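Local coordinates for protein tyrosine--tRNA ligase, mitochondrial (Emericella nidulans, PDB 5IHX) that probably catalyses the ATP-dependent attachment of L-tyrosine to its cognate mitochondrial tRNA, using a class I catalytic domain that here holds a bound tyrosine, at residues A[72-77]-A[107-112]; A[88-93]-A[98-103]; A[224-229]-A[255-260]; A[248-253]-A[274-279]. All coordinates share one frame; numbering follows the deposited sequence.

Contact 1 of 4, residues A[72-77]-A[107-112]; sequences VDPTAP and ATSRVG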
loop_
_atom_site.group_PDB
_atom_site.type_symbol
_atom_site.label_atom_id
_atom_site.label_comp_id
_atom_site.label_asym_id
_atom_site.label_seq_id
_atom_site.Cartn_x
_atom_site.Cartn_y
_atom_site.Cartn_z
ATOM N N VAL A 72 -13.049 13.446 -8.290
ATOM C CA VAL A 72 -14.351 12.868 -7.987
ATOM C C VAL A 72 -14.270 11.349 -8.092
ATOM O O VAL A 72 -13.718 10.814 -9.054
ATOM C CB VAL A 72 -15.458 13.414 -8.929
ATOM C CG1 VAL A 72 -15.086 13.204 -10.396
ATOM C CG2 VAL A 72 -16.799 12.758 -8.620
ATOM N N ASP A 73 -14.800 10.661 -7.084
ATOM C CA ASP A 73 -14.828 9.202 -7.076
ATOM C C ASP A 73 -16.177 8.704 -7.604
ATOM O O ASP A 73 -17.224 9.075 -7.073
ATOM C CB ASP A 73 -14.575 8.652 -5.669
ATOM C CG ASP A 73 -13.103 8.677 -5.281
ATOM O OD1 ASP A 73 -12.785 8.313 -4.130
ATOM O OD2 ASP A 73 -12.257 9.020 -6.136
ATOM N N PRO A 74 -16.156 7.866 -8.656
ATOM C CA PRO A 74 -17.399 7.352 -9.241
ATOM C C PRO A 74 -18.090 6.282 -8.390
ATOM O O PRO A 74 -17.881 5.089 -8.607
ATOM C CB PRO A 74 -16.935 6.770 -10.579
ATOM C CG PRO A 74 -15.533 6.350 -10.335
ATOM C CD PRO A 74 -14.971 7.371 -9.383
ATOM N N THR A 75 -18.901 6.721 -7.431
ATOM C CA THR A 75 -19.685 5.815 -6.596
ATOM C C THR A 75 -21.103 5.668 -7.146
ATOM O O THR A 75 -21.908 4.899 -6.619
ATOM C CB THR A 75 -19.767 6.312 -5.141
ATOM O OG1 THR A 75 -20.393 7.601 -5.106
ATOM C CG2 THR A 75 -18.380 6.404 -4.526
ATOM N N ALA A 76 -21.397 6.416 -8.204
ATOM C CA ALA A 76 -22.690 6.360 -8.874
ATOM C C ALA A 76 -22.474 6.557 -10.372
ATOM O O ALA A 76 -21.419 7.039 -10.785
ATOM C CB ALA A 76 -23.630 7.421 -8.313
ATOM N N PRO A 77 -23.463 6.177 -11.197
ATOM C CA PRO A 77 -23.296 6.373 -12.642
ATOM C C PRO A 77 -23.336 7.848 -13.041
ATOM O O PRO A 77 -23.017 8.196 -14.178
ATOM C CB PRO A 77 -24.483 5.613 -13.238
ATOM C CG PRO A 77 -25.498 5.584 -12.160
ATOM C CD PRO A 77 -24.740 5.517 -10.873
ATOM N N ALA A 107 -9.435 4.382 -9.497
ATOM C CA ALA A 107 -8.719 3.504 -8.577
ATOM C C ALA A 107 -9.109 3.792 -7.129
ATOM O O ALA A 107 -9.442 2.880 -6.375
ATOM C CB ALA A 107 -7.221 3.658 -8.756
ATOM N N THR A 108 -9.063 5.065 -6.746
ATOM C CA THR A 108 -9.294 5.452 -5.359
ATOM C C THR A 108 -10.732 5.189 -4.919
ATOM O O THR A 108 -11.026 5.164 -3.723
ATOM C CB THR A 108 -8.976 6.943 -5.135
ATOM O OG1 THR A 108 -9.577 7.724 -6.174
ATOM C CG2 THR A 108 -7.473 7.180 -5.136
ATOM N N SER A 109 -11.623 4.989 -5.884
ATOM C CA SER A 109 -13.011 4.658 -5.579
ATOM C C SER A 109 -13.129 3.220 -5.079
ATOM O O SER A 109 -14.058 2.886 -4.346
ATOM C CB SER A 109 -13.900 4.872 -6.805
ATOM O OG SER A 109 -13.528 4.012 -7.868
ATOM N N ARG A 110 -12.187 2.374 -5.485
ATOM C CA ARG A 110 -12.152 0.991 -5.018
ATOM C C ARG A 110 -11.917 0.951 -3.510
ATOM O O ARG A 110 -12.527 0.154 -2.799
ATOM C CB ARG A 110 -11.061 0.198 -5.740
ATOM C CG ARG A 110 -11.242 0.100 -7.248
ATOM C CD ARG A 110 -10.140 -0.740 -7.874
ATOM N NE ARG A 110 -10.228 -0.785 -9.331
ATOM C CZ ARG A 110 -9.372 -1.436 -10.111
ATOM N N VAL A 111 -11.032 1.822 -3.032
ATOM C CA VAL A 111 -10.736 1.923 -1.605
ATOM C C VAL A 111 -11.875 2.620 -0.865
ATOM O O VAL A 111 -12.429 2.077 0.092
ATOM C CB VAL A 111 -9.417 2.688 -1.362
ATOM C CG1 VAL A 111 -9.173 2.905 0.130
ATOM C CG2 VAL A 111 -8.251 1.939 -1.986
ATOM N N GLY A 112 -12.214 3.827 -1.310
ATOM C CA GLY A 112 -13.288 4.600 -0.710
ATOM C C GLY A 112 -12.784 5.599 0.312
ATOM O O GLY A 112 -12.141 5.226 1.293
#

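Contact 2 of 4, residues A[88-93]-A[98-103]; sequences MVLAWG and LPVTFL. With TYR (tyrosine), chain C.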
loop_
_atom_site.group_PDB
_atom_site.type_symbol
_atom_site.label_atom_id
_atom_site.label_comp_id
_atom_site.label_asym_id
_atom_site.label_seq_id
_atom_site.Cartn_x
_atom_site.Cartn_y
_atom_site.Cartn_z
ATOM N N MET A 88 -17.491 24.174 -10.652
ATOM C CA MET A 88 -17.764 25.563 -11.005
ATOM C C MET A 88 -16.459 26.356 -10.923
ATOM O O MET A 88 -16.217 27.255 -11.730
ATOM C CB MET A 88 -18.825 26.178 -10.088
ATOM C CG MET A 88 -20.216 25.573 -10.227
ATOM S SD MET A 88 -20.901 25.652 -11.895
ATOM C CE MET A 88 -20.783 27.404 -12.247
ATOM N N VAL A 89 -15.623 26.025 -9.941
ATOM C CA VAL A 89 -14.307 26.652 -9.817
ATOM C C VAL A 89 -13.440 26.341 -11.036
ATOM O O VAL A 89 -12.774 27.229 -11.570
ATOM C CB VAL A 89 -13.582 26.195 -8.528
ATOM C CG1 VAL A 89 -12.118 26.628 -8.532
ATOM C CG2 VAL A 89 -14.286 26.748 -7.300
ATOM N N LEU A 90 -13.450 25.085 -11.475
ATOM C CA LEU A 90 -12.669 24.689 -12.643
ATOM C C LEU A 90 -13.229 25.328 -13.912
ATOM O O LEU A 90 -12.479 25.679 -14.823
ATOM C CB LEU A 90 -12.640 23.165 -12.799
ATOM C CG LEU A 90 -11.966 22.335 -11.703
ATOM C CD1 LEU A 90 -11.908 20.873 -12.125
ATOM C CD2 LEU A 90 -10.573 22.854 -11.367
ATOM N N ALA A 91 -14.549 25.476 -13.968
ATOM C CA ALA A 91 -15.192 26.133 -15.098
ATOM C C ALA A 91 -14.683 27.562 -15.227
ATOM O O ALA A 91 -14.319 28.009 -16.315
ATOM C CB ALA A 91 -16.702 26.117 -14.940
ATOM N N TRP A 92 -14.657 28.275 -14.107
ATOM C CA TRP A 92 -14.119 29.629 -14.083
ATOM C C TRP A 92 -12.653 29.628 -14.491
ATOM O O TRP A 92 -12.224 30.450 -15.301
ATOM C CB TRP A 92 -14.282 30.249 -12.697
ATOM C CG TRP A 92 -15.633 30.840 -12.461
ATOM C CD1 TRP A 92 -16.538 30.473 -11.510
ATOM C CD2 TRP A 92 -16.237 31.911 -13.196
ATOM N NE1 TRP A 92 -17.664 31.253 -11.601
ATOM C CE2 TRP A 92 -17.503 32.146 -12.628
ATOM C CE3 TRP A 92 -15.825 32.702 -14.273
ATOM C CZ2 TRP A 92 -18.364 33.132 -13.104
ATOM C CZ3 TRP A 92 -16.679 33.682 -14.744
ATOM C CH2 TRP A 92 -17.934 33.887 -14.161
ATOM N N GLY A 93 -11.889 28.710 -13.907
ATOM C CA GLY A 93 -10.483 28.565 -14.235
ATOM C C GLY A 93 -10.266 28.390 -15.725
ATOM O O GLY A 93 -9.398 29.035 -16.313
ATOM N N LEU A 98 -6.689 29.369 -17.285
ATOM C CA LEU A 98 -5.889 28.505 -16.427
ATOM C C LEU A 98 -6.058 27.057 -16.868
ATOM O O LEU A 98 -7.166 26.647 -17.213
ATOM C CB LEU A 98 -6.302 28.661 -14.961
ATOM C CG LEU A 98 -6.025 30.019 -14.316
ATOM C CD1 LEU A 98 -6.845 30.183 -13.052
ATOM C CD2 LEU A 98 -4.542 30.161 -14.009
ATOM N N PRO A 99 -4.963 26.277 -16.868
ATOM C CA PRO A 99 -5.125 24.862 -17.224
ATOM C C PRO A 99 -5.799 24.084 -16.099
ATOM O O PRO A 99 -5.281 24.047 -14.987
ATOM C CB PRO A 99 -3.689 24.380 -17.449
ATOM C CG PRO A 99 -2.823 25.321 -16.685
ATOM C CD PRO A 99 -3.574 26.615 -16.511
ATOM N N VAL A 100 -6.942 23.474 -16.389
ATOM C CA VAL A 100 -7.721 22.784 -15.367
ATOM C C VAL A 100 -7.770 21.293 -15.644
ATOM O O VAL A 100 -7.741 20.868 -16.801
ATOM C CB VAL A 100 -9.159 23.342 -15.284
ATOM C CG1 VAL A 100 -9.128 24.838 -15.029
ATOM C CG2 VAL A 100 -9.940 23.030 -16.559
ATOM N N THR A 101 -7.835 20.502 -14.578
ATOM C CA THR A 101 -7.877 19.054 -14.715
ATOM C C THR A 101 -9.014 18.473 -13.894
ATOM O O THR A 101 -9.143 18.757 -12.704
ATOM C CB THR A 101 -6.547 18.405 -14.277
ATOM O OG1 THR A 101 -5.478 18.897 -15.094
ATOM C CG2 THR A 101 -6.613 16.884 -14.398
ATOM N N PHE A 102 -9.839 17.663 -14.551
ATOM C CA PHE A 102 -10.855 16.868 -13.876
ATOM C C PHE A 102 -10.282 15.486 -13.628
ATOM O O PHE A 102 -9.959 14.770 -14.577
ATOM C CB PHE A 102 -12.136 16.765 -14.712
ATOM C CG PHE A 102 -12.787 18.088 -15.007
ATOM C CD1 PHE A 102 -13.972 18.439 -14.384
ATOM C CD2 PHE A 102 -12.222 18.976 -15.907
ATOM C CE1 PHE A 102 -14.583 19.647 -14.652
ATOM C CE2 PHE A 102 -12.830 20.189 -16.178
ATOM C CZ PHE A 102 -14.012 20.523 -15.548
ATOM N N LEU A 103 -10.157 15.112 -12.360
ATOM C CA LEU A 103 -9.591 13.817 -12.006
ATOM C C LEU A 103 -10.678 12.833 -11.598
ATOM O O LEU A 103 -11.360 13.027 -10.594
ATOM C CB LEU A 103 -8.577 13.964 -10.871
ATOM C CG LEU A 103 -7.903 12.662 -10.431
ATOM C CD1 LEU A 103 -7.031 12.113 -11.548
ATOM C CD2 LEU A 103 -7.094 12.878 -9.170
HETATM N N TYR C . -11.408 12.037 -2.239
HETATM C CA TYR C . -12.324 12.928 -3.008
HETATM C C TYR C . -13.778 12.671 -2.628
HETATM O O TYR C . -14.630 13.556 -2.728
HETATM C CB TYR C . -12.131 12.724 -4.512
HETATM C CG TYR C . -10.688 12.782 -4.944
HETATM C CD1 TYR C . -9.963 13.965 -4.853
HETATM C CD2 TYR C . -10.045 11.656 -5.443
HETATM C CE1 TYR C . -8.644 14.024 -5.247
HETATM C CE2 TYR C . -8.726 11.705 -5.838
HETATM C CZ TYR C . -8.030 12.893 -5.740
HETATM O OH TYR C . -6.715 12.948 -6.131
HETATM O OXT TYR C . -14.134 11.566 -2.218
#

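Contact 3 of 4, residues A[224-229]-A[255-260]; sequences DWWMLF and TISKNT. With TYR (tyrosine), chain C.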
loop_
_atom_site.group_PDB
_atom_site.type_symbol
_atom_site.label_atom_id
_atom_site.label_comp_id
_atom_site.label_asym_id
_atom_site.label_seq_id
_atom_site.Cartn_x
_atom_site.Cartn_y
_atom_site.Cartn_z
ATOM N N ASP A 224 -1.844 11.165 -6.154
ATOM C CA ASP A 224 -2.578 11.710 -7.299
ATOM C C ASP A 224 -2.120 13.131 -7.596
ATOM O O ASP A 224 -1.785 13.465 -8.731
ATOM C CB ASP A 224 -4.086 11.717 -7.047
ATOM C CG ASP A 224 -4.716 10.346 -7.174
ATOM O OD1 ASP A 224 -5.892 10.209 -6.777
ATOM O OD2 ASP A 224 -4.045 9.412 -7.660
ATOM N N TRP A 225 -2.112 13.962 -6.557
ATOM C CA TRP A 225 -1.710 15.357 -6.688
ATOM C C TRP A 225 -0.280 15.444 -7.205
ATOM O O TRP A 225 0.011 16.205 -8.130
ATOM C CB TRP A 225 -1.833 16.077 -5.347
ATOM C CG TRP A 225 -1.802 17.575 -5.449
ATOM C CD1 TRP A 225 -1.501 18.318 -6.553
ATOM C CD2 TRP A 225 -2.089 18.511 -4.403
ATOM N NE1 TRP A 225 -1.580 19.657 -6.259
ATOM C CE2 TRP A 225 -1.939 19.803 -4.945
ATOM C CE3 TRP A 225 -2.457 18.382 -3.059
ATOM C CZ2 TRP A 225 -2.148 20.957 -4.193
ATOM C CZ3 TRP A 225 -2.662 19.528 -2.315
ATOM C CH2 TRP A 225 -2.506 20.800 -2.884
ATOM N N TRP A 226 0.608 14.659 -6.603
ATOM C CA TRP A 226 2.006 14.627 -7.017
ATOM C C TRP A 226 2.131 14.329 -8.509
ATOM O O TRP A 226 2.902 14.977 -9.213
ATOM C CB TRP A 226 2.781 13.588 -6.202
ATOM C CG TRP A 226 4.114 13.243 -6.790
ATOM C CD1 TRP A 226 4.532 12.012 -7.203
ATOM C CD2 TRP A 226 5.203 14.140 -7.040
ATOM N NE1 TRP A 226 5.814 12.085 -7.690
ATOM C CE2 TRP A 226 6.248 13.381 -7.602
ATOM C CE3 TRP A 226 5.396 15.510 -6.841
ATOM C CZ2 TRP A 226 7.468 13.945 -7.968
ATOM C CZ3 TRP A 226 6.608 16.069 -7.208
ATOM C CH2 TRP A 226 7.627 15.287 -7.763
ATOM N N MET A 227 1.357 13.359 -8.988
ATOM C CA MET A 227 1.377 12.994 -10.400
ATOM C C MET A 227 0.964 14.167 -11.291
ATOM O O MET A 227 1.497 14.339 -12.386
ATOM C CB MET A 227 0.458 11.798 -10.653
ATOM C CG MET A 227 0.949 10.484 -10.052
ATOM S SD MET A 227 2.521 9.912 -10.728
ATOM C CE MET A 227 2.100 9.673 -12.450
ATOM N N LEU A 228 0.010 14.969 -10.823
ATOM C CA LEU A 228 -0.442 16.136 -11.577
ATOM C C LEU A 228 0.480 17.330 -11.341
ATOM O O LEU A 228 0.708 18.144 -12.236
ATOM C CB LEU A 228 -1.875 16.500 -11.193
ATOM C CG LEU A 228 -2.932 15.423 -11.456
ATOM C CD1 LEU A 228 -4.304 15.905 -11.005
ATOM C CD2 LEU A 228 -2.958 15.006 -12.921
ATOM N N PHE A 229 1.000 17.425 -10.122
ATOM C CA PHE A 229 1.890 18.513 -9.731
ATOM C C PHE A 229 3.139 18.568 -10.611
ATOM O O PHE A 229 3.618 19.650 -10.952
ATOM C CB PHE A 229 2.284 18.357 -8.261
ATOM C CG PHE A 229 3.158 19.460 -7.742
ATOM C CD1 PHE A 229 2.609 20.541 -7.075
ATOM C CD2 PHE A 229 4.535 19.407 -7.906
ATOM C CE1 PHE A 229 3.416 21.556 -6.588
ATOM C CE2 PHE A 229 5.344 20.417 -7.423
ATOM C CZ PHE A 229 4.784 21.492 -6.763
ATOM N N THR A 255 7.067 16.938 0.450
ATOM C CA THR A 255 7.966 15.858 0.830
ATOM C C THR A 255 8.453 15.063 -0.376
ATOM O O THR A 255 9.654 14.843 -0.530
ATOM C CB THR A 255 7.276 14.901 1.822
ATOM O OG1 THR A 255 6.986 15.597 3.039
ATOM C CG2 THR A 255 8.150 13.701 2.131
ATOM N N ILE A 256 7.521 14.626 -1.218
ATOM C CA ILE A 256 7.873 13.831 -2.392
ATOM C C ILE A 256 8.823 14.616 -3.287
ATOM O O ILE A 256 9.864 14.106 -3.700
ATOM C CB ILE A 256 6.623 13.413 -3.197
ATOM C CG1 ILE A 256 5.740 12.481 -2.366
ATOM C CG2 ILE A 256 7.026 12.706 -4.487
ATOM C CD1 ILE A 256 4.350 12.276 -2.936
ATOM N N SER A 257 8.460 15.861 -3.577
ATOM C CA SER A 257 9.270 16.720 -4.430
ATOM C C SER A 257 10.661 16.923 -3.835
ATOM O O SER A 257 11.651 17.027 -4.559
ATOM C CB SER A 257 8.581 18.073 -4.630
ATOM O OG SER A 257 9.351 18.919 -5.463
ATOM N N LYS A 258 10.722 16.972 -2.508
ATOM C CA LYS A 258 11.964 17.255 -1.800
ATOM C C LYS A 258 12.874 16.031 -1.690
ATOM O O LYS A 258 14.093 16.170 -1.617
ATOM C CB LYS A 258 11.646 17.789 -0.400
ATOM C CG LYS A 258 12.859 18.253 0.390
ATOM C CD LYS A 258 12.464 18.735 1.776
ATOM N N ASN A 259 12.282 14.839 -1.696
ATOM C CA ASN A 259 13.021 13.609 -1.413
ATOM C C ASN A 259 13.029 12.603 -2.559
ATOM O O ASN A 259 13.632 11.537 -2.441
ATOM C CB ASN A 259 12.447 12.928 -0.167
ATOM C CG ASN A 259 12.538 13.798 1.070
ATOM O OD1 ASN A 259 11.524 14.176 1.654
ATOM N ND2 ASN A 259 13.760 14.114 1.481
ATOM N N THR A 260 12.358 12.925 -3.660
ATOM C CA THR A 260 12.321 12.007 -4.791
ATOM C C THR A 260 13.725 11.816 -5.354
ATOM O O THR A 260 14.505 12.763 -5.441
ATOM C CB THR A 260 11.370 12.500 -5.903
ATOM O OG1 THR A 260 11.345 11.540 -6.967
ATOM C CG2 THR A 260 11.819 13.846 -6.454
HETATM N N TYR C . -11.408 12.037 -2.239
HETATM C CA TYR C . -12.324 12.928 -3.008
HETATM C C TYR C . -13.778 12.671 -2.628
HETATM O O TYR C . -14.630 13.556 -2.728
HETATM C CB TYR C . -12.131 12.724 -4.512
HETATM C CG TYR C . -10.688 12.782 -4.944
HETATM C CD1 TYR C . -9.963 13.965 -4.853
HETATM C CD2 TYR C . -10.045 11.656 -5.443
HETATM C CE1 TYR C . -8.644 14.024 -5.247
HETATM C CE2 TYR C . -8.726 11.705 -5.838
HETATM C CZ TYR C . -8.030 12.893 -5.740
HETATM O OH TYR C . -6.715 12.948 -6.131
HETATM O OXT TYR C . -14.134 11.566 -2.218
#

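Contact 4 of 4, residues A[248-253]-A[274-279]; sequences FGVGAV and DKPIGF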
loop_
_atom_site.group_PDB
_atom_site.type_symbol
_atom_site.label_atom_id
_atom_site.label_comp_id
_atom_site.label_asym_id
_atom_site.label_seq_id
_atom_site.Cartn_x
_atom_site.Cartn_y
_atom_site.Cartn_z
ATOM N N PHE A 248 -3.227 17.296 4.165
ATOM C CA PHE A 248 -2.274 16.198 4.126
ATOM C C PHE A 248 -1.525 16.207 2.798
ATOM O O PHE A 248 -0.320 15.968 2.748
ATOM C CB PHE A 248 -2.986 14.858 4.321
ATOM C CG PHE A 248 -2.059 13.677 4.325
ATOM C CD1 PHE A 248 -1.561 13.179 5.517
ATOM C CD2 PHE A 248 -1.681 13.067 3.139
ATOM C CE1 PHE A 248 -0.704 12.092 5.527
ATOM C CE2 PHE A 248 -0.825 11.983 3.143
ATOM C CZ PHE A 248 -0.337 11.494 4.339
ATOM N N GLY A 249 -2.257 16.490 1.724
ATOM C CA GLY A 249 -1.690 16.498 0.389
ATOM C C GLY A 249 -0.616 17.551 0.199
ATOM O O GLY A 249 0.405 17.288 -0.434
ATOM N N VAL A 250 -0.841 18.744 0.741
ATOM C CA VAL A 250 0.135 19.824 0.634
ATOM C C VAL A 250 1.474 19.378 1.219
ATOM O O VAL A 250 2.516 19.516 0.581
ATOM C CB VAL A 250 -0.353 21.108 1.347
ATOM C CG1 VAL A 250 0.772 22.141 1.450
ATOM C CG2 VAL A 250 -1.545 21.700 0.622
ATOM N N GLY A 251 1.433 18.841 2.433
ATOM C CA GLY A 251 2.630 18.348 3.091
ATOM C C GLY A 251 3.269 17.205 2.325
ATOM O O GLY A 251 4.484 17.177 2.124
ATOM N N ALA A 252 2.439 16.259 1.899
ATOM C CA ALA A 252 2.911 15.071 1.198
ATOM C C ALA A 252 3.608 15.421 -0.115
ATOM O O ALA A 252 4.628 14.827 -0.455
ATOM C CB ALA A 252 1.752 14.127 0.938
ATOM N N VAL A 253 3.058 16.381 -0.850
ATOM C CA VAL A 253 3.626 16.764 -2.140
ATOM C C VAL A 253 4.982 17.450 -1.962
ATOM O O VAL A 253 5.916 17.183 -2.719
ATOM C CB VAL A 253 2.662 17.680 -2.928
ATOM C CG1 VAL A 253 3.359 18.306 -4.134
ATOM C CG2 VAL A 253 1.449 16.890 -3.393
ATOM N N ASP A 274 5.824 28.494 -5.393
ATOM C CA ASP A 274 5.882 27.227 -6.118
ATOM C C ASP A 274 5.353 26.062 -5.292
ATOM O O ASP A 274 5.214 24.949 -5.799
ATOM C CB ASP A 274 7.322 26.928 -6.544
ATOM C CG ASP A 274 7.889 27.989 -7.460
ATOM O OD1 ASP A 274 7.096 28.673 -8.141
ATOM O OD2 ASP A 274 9.129 28.137 -7.499
ATOM N N LYS A 275 5.055 26.317 -4.022
ATOM C CA LYS A 275 4.609 25.261 -3.121
ATOM C C LYS A 275 3.160 24.883 -3.421
ATOM O O LYS A 275 2.358 25.744 -3.790
ATOM C CB LYS A 275 4.753 25.706 -1.665
ATOM C CG LYS A 275 6.200 25.907 -1.225
ATOM C CD LYS A 275 6.287 26.524 0.162
ATOM C CE LYS A 275 7.732 26.717 0.606
ATOM N NZ LYS A 275 8.497 25.445 0.690
ATOM N N PRO A 276 2.819 23.591 -3.273
ATOM C CA PRO A 276 1.421 23.187 -3.455
ATOM C C PRO A 276 0.508 23.882 -2.457
ATOM O O PRO A 276 0.926 24.185 -1.342
ATOM C CB PRO A 276 1.451 21.674 -3.215
ATOM C CG PRO A 276 2.671 21.445 -2.393
ATOM C CD PRO A 276 3.665 22.457 -2.865
ATOM N N ILE A 277 -0.729 24.139 -2.862
ATOM C CA ILE A 277 -1.673 24.842 -2.013
ATOM C C ILE A 277 -3.069 24.493 -2.511
ATOM O O ILE A 277 -3.224 24.029 -3.634
ATOM C CB ILE A 277 -1.422 26.367 -2.041
ATOM C CG1 ILE A 277 -2.264 27.084 -0.982
ATOM C CG2 ILE A 277 -1.651 26.930 -3.449
ATOM C CD1 ILE A 277 -1.846 28.526 -0.760
ATOM N N GLY A 278 -4.083 24.677 -1.677
ATOM C CA GLY A 278 -5.434 24.337 -2.079
ATOM C C GLY A 278 -6.490 25.092 -1.308
ATOM O O GLY A 278 -6.182 25.882 -0.416
ATOM N N PHE A 279 -7.747 24.853 -1.664
ATOM C CA PHE A 279 -8.860 25.459 -0.952
ATOM C C PHE A 279 -10.119 24.637 -1.151
ATOM O O PHE A 279 -10.169 23.762 -2.017
ATOM C CB PHE A 279 -9.079 26.903 -1.413
ATOM C CG PHE A 279 -9.373 27.045 -2.878
ATOM C CD1 PHE A 279 -8.352 27.021 -3.812
ATOM C CD2 PHE A 279 -10.674 27.240 -3.320
ATOM C CE1 PHE A 279 -8.625 27.167 -5.160
ATOM C CE2 PHE A 279 -10.951 27.386 -4.664
ATOM C CZ PHE A 279 -9.924 27.352 -5.585
#

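Contact 1 of 4, residues A[72-77]-A[107-112]
Asp73 leans across to the short helix 108-111, and its side chain touches something new at almost every atom. It begins with simple packing: CB lies 4.0 Å from CB of Ser109, close to where the two backbones come nearest. The Asp73 and Thr108 side chains cross at about a right angle. OD1 stays 3.9 Å from the backbone N of Ser109 and takes a hydrogen bond from elsewhere, with the hydroxyl of Tyr217 on helix 212-229. OD2 accepts the hydrogen bond that bridges the two segments, from OG1 of Thr108 at 3.0 Å. The hydroxyl comes to the syn side of the carboxylate, about 28° above its plane. With chi1 at 47°, Thr108 keeps OG1 wedged between its own backbone N and carbonyl carbon, facing Asp73, while Asn169 ND2 bonds to the same oxygen. Two groups thus fix this hydroxyl, and two hydroxyls hold the aspartate.

Beside this polar pair runs an apolar seam. Pro74, the centre of an inverse gamma turn, sets CD and CG against Ser109, with CD 3.7 Å from its CB. The serine hydroxyl is directed back to the carbonyl O of Gly106. The contact joins the loops that follow the neighbouring parallel strands 68-72 and 100-104, and Val72, Asp73 and Thr108 all touch the bound tyrosine: substrate-binding loops at the carboxyl edge of a Rossmann-type sheet, as in class I synthetases.

Contact 2 of 4, residues A[88-93]-A[98-103]
Leu90 lays one methyl, CD1, over the face of the Phe102 ring, the central apolar contact between helix 84-95 and strand 100-104. This CD1 of Leu90 stands 3.8 Å from the centroid of the Phe102 ring and only 9° off its normal, a CH-pi contact. Outside the two segments the Phe102 ring also meets that of Phe87, the planes nearly parallel.

Aliphatic packing continues toward the turn. The other Leu90 methyl, CD2, lies 4.2 Å from CB of Val100, the two side chains sliding past each other in opposite directions. Val100 chi1 of -56° sends CG1 beside its own backbone N and up to the helix, 3.5 Å from the carbonyl O of Leu90. The same methyl comes within 3.8 Å of C of Gly93, whose lack of a side chain permits such closeness.

Of polar interactions there is one: the N of Leu98 donates to the carbonyl O of Gly93 at 2.9 Å, somewhat bent at the hydrogen (148°), and ties the end of the turn back to helix 84-95.

Near the strand's C-terminal end Leu103 turns from the helix to the ligand, its CD2 3.1 Å from the tyrosine OH. Within this beta-alpha-beta unit, then, cohesion comes mainly from fitted hydrocarbon and ring surfaces, and the same strand offers Leu103 to the phenol end of the substrate.

Contact 3 of 4, residues A[224-229]-A[255-260]
Trp226 and Ile256 form the dense part of this contact between helices 212-229 and 243-259. CG2 of Ile256 sits 3.3 Å from the centroid of the five-membered ring, 13° off the normal, in a CH-pi contact so close that the methyl almost rests on the indole; CE2 is also 3.3 Å from it. The indole is brought there by chi1 of 165°, which extends the side chain from helix 212-229 toward its neighbour. Ile256 adds its other branch lower down, with CD1 3.9 Å from CB of Trp226. Farther out along the indole, CZ3 lies 3.8 Å from CB of Ser257, while the serine OG is engaged by the carbonyl O of Asn267. Trp223 meets the same indole edge-to-face.

Away from this spot the fit relaxes. Phe229 and Thr260 both point across, yet Phe229 CE2 stays 4.7 Å from Ser257 OG, and Thr260 CG2 stays 4.6 Å from Trp226 CH2. The solvent side lies at the exposed Lys258, which takes no part.

Two residues before Trp226, the same helix carries Asp224, whose side chain lies in the pocket. Its OD1 accepts a hydrogen bond from the tyrosine OH at 2.9 Å, and the NE1 atoms of Trp172 and Trp173 both bond to OD2, steadying the carboxylate. Together with Tyr69, which also bonds to the ligand, this aspartate belongs to the tyrosine-recognition pocket of tyrosyl-tRNA synthetases.

Contact 4 of 4, residues A[248-253]-A[274-279]
Pro276 is the piece that helix 243-259 grips as the chain approaches strand 277-280. The aliphatic contacts come first. Its CG lies 3.7 Å from CG1 of Val253, and the ring and the valine slide past each other in opposite directions, so that CB of the proline is also near that methyl, at 4.0 Å. One helical turn earlier, Val250 contributes more loosely: its CG1 is 4.3 Å from the same CG, and its CG2 4.1 Å from CA of Ile277. Both valines share one rotamer, with CG1 extended opposite the backbone N (chi1 170° and 168°), which lines up two methyls along the helix surface for the proline to lie against.

A second kind of contact sets carbon against carbonyl oxygen, and it is reciprocal. CG1 of Val250 approaches the O of Pro276 at 3.5 Å, while CG of Pro276 approaches the O of Val250 at 3.5 Å as well. These are van der Waals contacts, and the two segments meet through apolar packing alone. Polar groups of the approach to the strand are served from elsewhere: Lys275 NZ bonds to the O of Leu269, and Asp274 forms a salt bridge with Lys64.

In the fold, the contact closes the beta-alpha-beta unit of strand 235-238, helix 243-259 and strand 277-280. Trp225 and Phe229 of helix 212-229 pack on Val250 and Val253 respectively, and the strand is hydrogen-bonded to parallel strand 235-238 through Gln236 and to antiparallel strand 50-51 through Val51.

Three of the four contacts converge on the bound tyrosine. Contacts 1 and 2 are joined by a probable hydrogen bond between neighbouring strands, Val72 N to Leu103 O at 2.9 Å. Contact 3 then meets both in the pocket: Asp224 OD1 lies 3.8 Å from Thr108 CG2 and equally far from Leu103 CD2. Contact 4 lies farther back, the Val253 side chain about 9 Å from the tyrosine and its nearest atoms about 12 Å from contact 1, yet its centre is about 9 Å from that of contact 3, with which it shares helix 243-259. Trp225 CZ2 reaches Ile277 O at 3.3 Å. Through Val89 CG1 and Phe279 CZ, 3.7 Å apart, contact 4 also touches contact 2.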